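Local coordinates for protein CdiI toxin (Salmonella enterica subsp. enterica serovar Rubislaw str. ATCC 10717, PDB 4ZQU) that neutralises its cognate CdiA toxin as the immunity protein of a contact-dependent growth inhibition system, protecting the cell that makes it, at residues 59-71 against 75-87. Sequence-based numbering, arbitrary orientation.
Sequences SHSRFVLPAPRTD and HPEVTFDLDLYDS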
loop_
_atom_site.group_PDB
_atom_site.type_symbol
_atom_site.label_atom_id
_atom_site.label_comp_id
_atom_site.label_asym_id
_atom_site.label_seq_id
_atom_site.Cartn_x
_atom_site.Cartn_y
_atom_site.Cartn_z
ATOM N N SER B 59 2.150 -16.335 -12.469
ATOM C CA SER B 59 3.037 -16.514 -13.608
ATOM C C SER B 59 3.058 -15.276 -14.502
ATOM O O SER B 59 4.001 -15.070 -15.266
ATOM C CB SER B 59 2.623 -17.744 -14.418
ATOM O OG SER B 59 1.276 -17.644 -14.845
ATOM N N HIS B 60 2.018 -14.454 -14.397
ATOM C CA HIS B 60 1.926 -13.236 -15.195
ATOM C C HIS B 60 2.433 -12.016 -14.441
ATOM O O HIS B 60 2.376 -10.896 -14.949
ATOM C CB HIS B 60 0.485 -13.001 -15.644
ATOM C CG HIS B 60 0.022 -13.963 -16.689
ATOM N ND1 HIS B 60 -0.311 -15.270 -16.402
ATOM C CD2 HIS B 60 -0.143 -13.817 -18.026
ATOM C CE1 HIS B 60 -0.671 -15.883 -17.514
ATOM N NE2 HIS B 60 -0.579 -15.027 -18.513
ATOM N N SER B 61 2.930 -12.235 -13.230
ATOM C CA SER B 61 3.436 -11.144 -12.412
ATOM C C SER B 61 4.771 -10.641 -12.936
ATOM O O SER B 61 5.599 -11.419 -13.411
ATOM C CB SER B 61 3.572 -11.583 -10.955
ATOM O OG SER B 61 4.009 -10.511 -10.141
ATOM N N ARG B 62 4.972 -9.331 -12.845
ATOM C CA ARG B 62 6.200 -8.710 -13.317
ATOM C C ARG B 62 7.053 -8.181 -12.172
ATOM O O ARG B 62 6.541 -7.628 -11.201
ATOM C CB ARG B 62 5.882 -7.574 -14.287
ATOM C CG ARG B 62 5.325 -8.030 -15.619
ATOM C CD ARG B 62 5.122 -6.851 -16.543
ATOM N NE ARG B 62 4.007 -6.010 -16.119
ATOM C CZ ARG B 62 3.888 -4.721 -16.421
ATOM N NH1 ARG B 62 4.826 -4.118 -17.141
ATOM N NH2 ARG B 62 2.837 -4.033 -15.998
ATOM N N PHE B 63 8.362 -8.366 -12.301
ATOM C CA PHE B 63 9.333 -7.820 -11.366
ATOM C C PHE B 63 9.856 -6.510 -11.945
ATOM O O PHE B 63 10.795 -6.502 -12.738
ATOM C CB PHE B 63 10.462 -8.823 -11.128
ATOM C CG PHE B 63 11.396 -8.440 -10.026
ATOM C CD1 PHE B 63 10.913 -8.134 -8.768
ATOM C CD2 PHE B 63 12.763 -8.412 -10.241
ATOM C CE1 PHE B 63 11.775 -7.787 -7.747
ATOM C CE2 PHE B 63 13.631 -8.068 -9.223
ATOM C CZ PHE B 63 13.137 -7.756 -7.975
ATOM N N VAL B 64 9.237 -5.404 -11.547
ATOM C CA VAL B 64 9.340 -4.170 -12.315
ATOM C C VAL B 64 9.442 -2.918 -11.435
ATOM O O VAL B 64 8.863 -2.857 -10.351
ATOM C CB VAL B 64 8.124 -4.060 -13.280
ATOM C CG1 VAL B 64 6.819 -4.270 -12.525
ATOM C CG2 VAL B 64 8.116 -2.742 -14.050
ATOM N N LEU B 65 10.207 -1.935 -11.906
ATOM C CA LEU B 65 10.325 -0.627 -11.260
ATOM C C LEU B 65 9.798 0.472 -12.189
ATOM O O LEU B 65 9.642 0.237 -13.385
ATOM C CB LEU B 65 11.780 -0.358 -10.876
ATOM C CG LEU B 65 12.231 -1.001 -9.568
ATOM C CD1 LEU B 65 13.729 -0.851 -9.394
ATOM C CD2 LEU B 65 11.485 -0.378 -8.399
ATOM N N PRO B 66 9.508 1.670 -11.643
ATOM C CA PRO B 66 8.991 2.748 -12.500
ATOM C C PRO B 66 9.936 3.122 -13.638
ATOM O O PRO B 66 9.506 3.269 -14.783
ATOM C CB PRO B 66 8.836 3.923 -11.531
ATOM C CG PRO B 66 8.662 3.296 -10.201
ATOM C CD PRO B 66 9.501 2.055 -10.219
ATOM N N ALA B 67 11.215 3.269 -13.311
ATOM C CA ALA B 67 12.224 3.693 -14.271
ATOM C C ALA B 67 13.600 3.298 -13.748
ATOM O O ALA B 67 13.740 2.982 -12.567
ATOM C CB ALA B 67 12.134 5.203 -14.508
ATOM N N PRO B 68 14.619 3.288 -14.628
ATOM C CA PRO B 68 15.990 3.013 -14.184
ATOM C C PRO B 68 16.487 3.987 -13.117
ATOM O O PRO B 68 16.234 5.187 -13.204
ATOM C CB PRO B 68 16.807 3.163 -15.471
ATOM C CG PRO B 68 15.858 2.809 -16.549
ATOM C CD PRO B 68 14.519 3.327 -16.099
ATOM N N ARG B 69 17.188 3.458 -12.118
ATOM C CA ARG B 69 17.805 4.270 -11.078
ATOM C C ARG B 69 19.315 4.093 -11.125
ATOM O O ARG B 69 19.812 2.970 -11.210
ATOM C CB ARG B 69 17.272 3.884 -9.696
ATOM C CG ARG B 69 15.783 4.116 -9.502
ATOM C CD ARG B 69 15.488 5.552 -9.101
ATOM N NE ARG B 69 16.101 5.902 -7.821
ATOM C CZ ARG B 69 15.579 5.607 -6.635
ATOM N NH1 ARG B 69 14.433 4.946 -6.555
ATOM N NH2 ARG B 69 16.205 5.970 -5.525
ATOM N N THR B 70 20.044 5.201 -11.069
ATOM C CA THR B 70 21.499 5.146 -11.138
ATOM C C THR B 70 22.138 5.501 -9.804
ATOM O O THR B 70 23.293 5.165 -9.554
ATOM C CB THR B 70 22.048 6.093 -12.222
ATOM O OG1 THR B 70 21.620 7.432 -11.951
ATOM C CG2 THR B 70 21.549 5.675 -13.597
ATOM N N ASP B 71 21.378 6.174 -8.946
ATOM C CA ASP B 71 21.902 6.683 -7.683
ATOM C C ASP B 71 21.964 5.607 -6.606
ATOM O O ASP B 71 22.437 5.855 -5.496
ATOM C CB ASP B 71 21.052 7.858 -7.195
ATOM C CG ASP B 71 19.580 7.504 -7.078
ATOM O OD1 ASP B 71 19.072 6.761 -7.945
ATOM O OD2 ASP B 71 18.933 7.966 -6.114
ATOM N N HIS B 75 18.226 -4.327 -8.672
ATOM C CA HIS B 75 18.284 -5.724 -9.078
ATOM C C HIS B 75 18.497 -5.849 -10.587
ATOM O O HIS B 75 17.827 -5.176 -11.371
ATOM C CB HIS B 75 17.006 -6.449 -8.658
ATOM C CG HIS B 75 17.186 -7.922 -8.460
ATOM N ND1 HIS B 75 17.305 -8.803 -9.513
ATOM C CD2 HIS B 75 17.264 -8.662 -7.334
ATOM C CE1 HIS B 75 17.452 -10.026 -9.039
ATOM N NE2 HIS B 75 17.430 -9.973 -7.722
ATOM N N PRO B 76 19.446 -6.702 -10.998
ATOM C CA PRO B 76 19.765 -6.897 -12.417
ATOM C C PRO B 76 18.647 -7.564 -13.219
ATOM O O PRO B 76 18.699 -7.570 -14.447
ATOM C CB PRO B 76 21.006 -7.797 -12.373
ATOM C CG PRO B 76 20.953 -8.459 -11.052
ATOM C CD PRO B 76 20.358 -7.456 -10.122
ATOM N N GLU B 77 17.651 -8.114 -12.537
ATOM C CA GLU B 77 16.578 -8.831 -13.215
ATOM C C GLU B 77 15.349 -7.956 -13.439
ATOM O O GLU B 77 14.442 -8.327 -14.189
ATOM C CB GLU B 77 16.175 -10.065 -12.409
ATOM C CG GLU B 77 17.032 -11.290 -12.652
ATOM C CD GLU B 77 16.487 -12.509 -11.939
ATOM O OE1 GLU B 77 16.993 -12.842 -10.844
ATOM O OE2 GLU B 77 15.550 -13.135 -12.480
ATOM N N VAL B 78 15.318 -6.800 -12.785
ATOM C CA VAL B 78 14.111 -5.982 -12.755
ATOM C C VAL B 78 13.846 -5.325 -14.112
ATOM O O VAL B 78 14.775 -4.967 -14.837
ATOM C CB VAL B 78 14.196 -4.904 -11.639
ATOM C CG1 VAL B 78 15.121 -3.762 -12.037
ATOM C CG2 VAL B 78 12.813 -4.375 -11.303
ATOM N N THR B 79 12.569 -5.207 -14.467
ATOM C CA THR B 79 12.174 -4.514 -15.688
ATOM C C THR B 79 11.609 -3.144 -15.325
ATOM O O THR B 79 11.571 -2.777 -14.149
ATOM C CB THR B 79 11.141 -5.320 -16.504
ATOM O OG1 THR B 79 9.895 -5.369 -15.802
ATOM C CG2 THR B 79 11.640 -6.739 -16.745
ATOM N N PHE B 80 11.178 -2.382 -16.326
ATOM C CA PHE B 80 10.700 -1.027 -16.077
ATOM C C PHE B 80 9.396 -0.717 -16.804
ATOM O O PHE B 80 9.211 -1.089 -17.963
ATOM C CB PHE B 80 11.773 -0.010 -16.471
ATOM C CG PHE B 80 13.113 -0.281 -15.853
ATOM C CD1 PHE B 80 13.319 -0.085 -14.496
ATOM C CD2 PHE B 80 14.169 -0.738 -16.626
ATOM C CE1 PHE B 80 14.551 -0.340 -13.921
ATOM C CE2 PHE B 80 15.406 -0.993 -16.059
ATOM C CZ PHE B 80 15.598 -0.794 -14.704
ATOM N N ASP B 81 8.498 -0.028 -16.107
ATOM C CA ASP B 81 7.198 0.337 -16.657
ATOM C C ASP B 81 6.657 1.554 -15.919
ATOM O O ASP B 81 6.160 1.439 -14.800
ATOM C CB ASP B 81 6.217 -0.833 -16.551
ATOM C CG ASP B 81 4.946 -0.611 -17.350
ATOM O OD1 ASP B 81 4.673 0.539 -17.752
ATOM O OD2 ASP B 81 4.207 -1.592 -17.568
ATOM N N LEU B 82 6.744 2.717 -16.553
ATOM C CA LEU B 82 6.349 3.962 -15.908
ATOM C C LEU B 82 4.835 4.092 -15.744
ATOM O O LEU B 82 4.358 4.646 -14.753
ATOM C CB LEU B 82 6.886 5.155 -16.696
ATOM C CG LEU B 82 6.884 6.470 -15.920
ATOM C CD1 LEU B 82 7.922 6.432 -14.802
ATOM C CD2 LEU B 82 7.126 7.641 -16.859
ATOM N N ASP B 83 4.087 3.586 -16.718
ATOM C CA ASP B 83 2.630 3.705 -16.720
ATOM C C ASP B 83 1.958 2.846 -15.651
ATOM O O ASP B 83 0.857 3.164 -15.191
ATOM C CB ASP B 83 2.071 3.339 -18.094
ATOM C CG ASP B 83 2.384 4.381 -19.144
ATOM O OD1 ASP B 83 2.495 5.576 -18.794
ATOM O OD2 ASP B 83 2.525 4.003 -20.324
ATOM N N LEU B 84 2.600 1.740 -15.288
ATOM C CA LEU B 84 2.105 0.901 -14.208
ATOM C C LEU B 84 2.071 1.694 -12.908
ATOM O O LEU B 84 1.060 1.717 -12.201
ATOM C CB LEU B 84 2.976 -0.346 -14.048
ATOM C CG LEU B 84 2.628 -1.270 -12.877
ATOM C CD1 LEU B 84 1.299 -1.967 -13.111
ATOM C CD2 LEU B 84 3.733 -2.284 -12.616
ATOM N N TYR B 85 3.182 2.365 -12.619
ATOM C CA TYR B 85 3.364 3.083 -11.364
ATOM C C TYR B 85 2.727 4.474 -11.343
ATOM O O TYR B 85 2.602 5.078 -10.275
ATOM C CB TYR B 85 4.856 3.201 -11.053
ATOM C CG TYR B 85 5.468 1.932 -10.503
ATOM C CD1 TYR B 85 6.084 1.009 -11.341
ATOM C CD2 TYR B 85 5.430 1.656 -9.143
ATOM C CE1 TYR B 85 6.646 -0.152 -10.837
ATOM C CE2 TYR B 85 5.986 0.500 -8.631
ATOM C CZ TYR B 85 6.594 -0.400 -9.481
ATOM O OH TYR B 85 7.150 -1.550 -8.969
ATOM N N ASP B 86 2.327 4.978 -12.511
ATOM C CA ASP B 86 1.719 6.307 -12.613
ATOM C C ASP B 86 0.440 6.409 -11.784
ATOM O O ASP B 86 -0.463 5.588 -11.926
ATOM C CB ASP B 86 1.424 6.657 -14.073
ATOM C CG ASP B 86 0.732 8.001 -14.219
ATOM O OD1 ASP B 86 1.423 9.040 -14.168
ATOM O OD2 ASP B 86 -0.504 8.020 -14.376
ATOM N N SER B 87 0.370 7.427 -10.931
ATOM C CA SER B 87 -0.695 7.542 -9.935
ATOM C C SER B 87 -2.078 7.743 -10.543
ATOM O O SER B 87 -3.080 7.303 -9.977
ATOM C CB SER B 87 -0.397 8.692 -8.970
ATOM O OG SER B 87 -0.328 9.932 -9.653
HETATM O O HOH W 1 7.813 -5.044 -17.483
#
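Val64 and Leu65 pair in parallel with Thr79 and Phe80, two successive parallel bridges tied by three backbone hydrogen bonds: Thr79 N to Phe63 O (2.8 Å), Leu65 N to Thr79 O, and Asp81 N to Leu65 O. Val64 and Thr79 point to one face of this small sheet, Leu65 and Phe80 to the other. Just past the pairing, the short helix 82-85 brings Tyr85 back against Val64-Pro66; its OH gives a 2.6 Å hydrogen bond to Val64 O, tilted from the carbonyl plane, while Pro66 CG lies over the ring face, 3.7 Å from its centroid. Pro68 CG likewise sits above the centre of the Phe80 ring. At the other end, the Phe63 edge meets the His75 face in a T-shaped pair, planes at 87°, and Val78 CG2 lies over the rim of one Phe63 face. Arg62, bent at chi3 (-71°), brings NH1 to the anti lone pair of Asp81 OD2 at 2.6 Å, with OD2 in the guanidinium plane; NH2 adds a weak bond there and also pairs with Asp33. A water accepts from Arg62 NH1 and also bonds Thr79 OG1. Asp81 OD1 weakly caps the helix through Asp83 N and Leu84 N. Asp81 thus ties strand, helix start and Arg62 together, a charge network that probably stabilises its carboxylate, while Leu65, Pro66 and Tyr85 also pack against the bound CdiA-CT toxin chain.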